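Local coordinates for vacuolar-sorting protein BRO1 (Saccharomyces cerevisiae, PDB 1ZB1) that acts as an adapter in multivesicular-body cargo sorting, recruiting the deubiquitinase DOA4 to endosomes, and is represented here by its BRO1 domain, at residues K206-I211 against H263-E268. Numbering follows the deposited sequence.
Sequences KQYTLI and HGLHLE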
# COMPACT_ATOMS: atom_id res chain seq x y z
N LYS A 206 -9.43 -14.81 21.81
CA LYS A 206 -10.62 -15.38 22.43
C LYS A 206 -11.82 -14.44 22.24
O LYS A 206 -12.97 -14.82 22.49
CB LYS A 206 -10.36 -15.62 23.92
CG LYS A 206 -11.03 -16.85 24.52
CD LYS A 206 -12.54 -16.69 24.64
CE LYS A 206 -13.14 -17.77 25.54
NZ LYS A 206 -12.82 -19.15 25.07
N GLN A 207 -11.55 -13.21 21.81
CA GLN A 207 -12.59 -12.22 21.58
C GLN A 207 -13.25 -12.47 20.23
O GLN A 207 -13.13 -11.67 19.30
CB GLN A 207 -12.01 -10.81 21.60
CG GLN A 207 -11.67 -10.28 22.99
CD GLN A 207 -11.18 -8.85 22.95
OE1 GLN A 207 -10.09 -8.56 22.46
NE2 GLN A 207 -12.01 -7.93 23.45
N TYR A 208 -13.95 -13.60 20.14
CA TYR A 208 -14.62 -14.02 18.92
C TYR A 208 -15.29 -12.90 18.14
O TYR A 208 -15.05 -12.73 16.95
CB TYR A 208 -15.65 -15.10 19.27
CG TYR A 208 -15.01 -16.32 19.91
CD1 TYR A 208 -15.76 -17.20 20.69
CD2 TYR A 208 -13.65 -16.59 19.73
CE1 TYR A 208 -15.17 -18.31 21.28
CE2 TYR A 208 -13.06 -17.70 20.32
CZ TYR A 208 -13.82 -18.55 21.09
OH TYR A 208 -13.21 -19.64 21.68
N THR A 209 -16.12 -12.12 18.82
CA THR A 209 -16.82 -11.02 18.18
C THR A 209 -15.86 -10.03 17.50
O THR A 209 -16.09 -9.60 16.37
CB THR A 209 -17.69 -10.27 19.22
OG1 THR A 209 -18.35 -9.17 18.59
CG2 THR A 209 -16.84 -9.77 20.38
N LEU A 210 -14.77 -9.68 18.18
CA LEU A 210 -13.79 -8.74 17.64
C LEU A 210 -13.14 -9.27 16.36
O LEU A 210 -13.18 -8.61 15.32
CB LEU A 210 -12.68 -8.48 18.68
CG LEU A 210 -12.01 -7.10 18.78
CD1 LEU A 210 -10.62 -7.29 19.35
CD2 LEU A 210 -11.93 -6.42 17.43
N ILE A 211 -12.55 -10.46 16.45
CA ILE A 211 -11.90 -11.08 15.30
C ILE A 211 -12.85 -11.14 14.12
O ILE A 211 -12.47 -10.82 12.99
CB ILE A 211 -11.40 -12.51 15.65
CG1 ILE A 211 -10.20 -12.43 16.60
CG2 ILE A 211 -10.96 -13.25 14.39
CD1 ILE A 211 -10.49 -11.77 17.91
N HIS A 263 -17.91 -15.59 14.21
CA HIS A 263 -19.23 -15.13 14.65
C HIS A 263 -20.01 -16.36 15.13
O HIS A 263 -20.86 -16.26 16.02
CB HIS A 263 -19.97 -14.44 13.50
CG HIS A 263 -21.33 -13.96 13.88
ND1 HIS A 263 -22.49 -14.61 13.52
CD2 HIS A 263 -21.73 -12.89 14.62
CE1 HIS A 263 -23.53 -13.97 14.01
NE2 HIS A 263 -23.10 -12.92 14.68
N GLY A 264 -19.70 -17.51 14.54
CA GLY A 264 -20.37 -18.74 14.92
C GLY A 264 -19.92 -19.17 16.30
O GLY A 264 -20.74 -19.59 17.12
N LEU A 265 -18.62 -19.07 16.57
CA LEU A 265 -18.09 -19.44 17.88
C LEU A 265 -18.72 -18.55 18.95
O LEU A 265 -18.85 -18.94 20.11
CB LEU A 265 -16.57 -19.29 17.90
CG LEU A 265 -15.77 -20.27 17.03
CD1 LEU A 265 -14.29 -20.03 17.23
CD2 LEU A 265 -16.13 -21.70 17.40
N HIS A 266 -19.11 -17.34 18.55
CA HIS A 266 -19.74 -16.40 19.46
C HIS A 266 -21.18 -16.83 19.72
O HIS A 266 -21.65 -16.83 20.86
CB HIS A 266 -19.71 -14.99 18.87
CG HIS A 266 -20.71 -14.05 19.48
ND1 HIS A 266 -21.86 -13.66 18.82
CD2 HIS A 266 -20.75 -13.47 20.69
CE1 HIS A 266 -22.57 -12.88 19.61
NE2 HIS A 266 -21.92 -12.74 20.75
N LEU A 267 -21.88 -17.21 18.65
CA LEU A 267 -23.26 -17.66 18.76
C LEU A 267 -23.37 -18.87 19.68
O LEU A 267 -24.33 -19.00 20.44
CB LEU A 267 -23.82 -18.00 17.38
CG LEU A 267 -23.93 -16.82 16.41
CD1 LEU A 267 -24.47 -17.30 15.07
CD2 LEU A 267 -24.85 -15.76 17.00
N GLU A 268 -22.38 -19.75 19.62
CA GLU A 268 -22.36 -20.94 20.46
C GLU A 268 -22.12 -20.51 21.90
O GLU A 268 -22.60 -21.15 22.84
CB GLU A 268 -21.23 -21.89 20.03
CG GLU A 268 -20.91 -22.94 21.08
CD GLU A 268 -19.76 -23.84 20.69
OE1 GLU A 268 -18.74 -23.31 20.19
OE2 GLU A 268 -19.86 -25.06 20.89
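An antiparallel helix pair of the BRO1 domain, made by helices 208-230 and 242-269, meets where Tyr208, in the first turn of helix 208-230, lays its ring against Leu265 in the C-terminal part of helix 242-269. The touch is a CH-pi contact: Leu265 CB lies over one ring face, 3.9 Å from the centroid of the Tyr208 ring and 22° off its normal. It sits off-centre, closest to Tyr208 CD1 at 3.6 Å, while the leucine extends across the ring towards its other rim, Leu265 CD1 lying 4.1 Å from Tyr208 CE2. The two residue types suit each other, a flat aromatic offering a broad face to the CB and a methyl of a branched aliphatic chain. Tyr208 CG stands anti to its own carbonyl carbon (chi1 -60°), which directs the ring to the leucine; Lys206 O lies against the opposite face, towards its rim. The hydroxyl suits a partly exposed ring by giving it a polar end, where Lys206 NZ makes a weak hydrogen bond of 3.4 Å to Tyr208 OH. His266 packs through its aliphatic CB, 4.1 Å from Tyr208 CB, where the backbones come closest, the CA atoms of Tyr208 and His266 being 5.7 Å apart. Around this surface contact, Tyr208 also touches Tyr262 and Glu269 of helix 242-269, and helix 303-322 meets that helix through Lys313, which touches Leu265 and forms a salt bridge with Glu268.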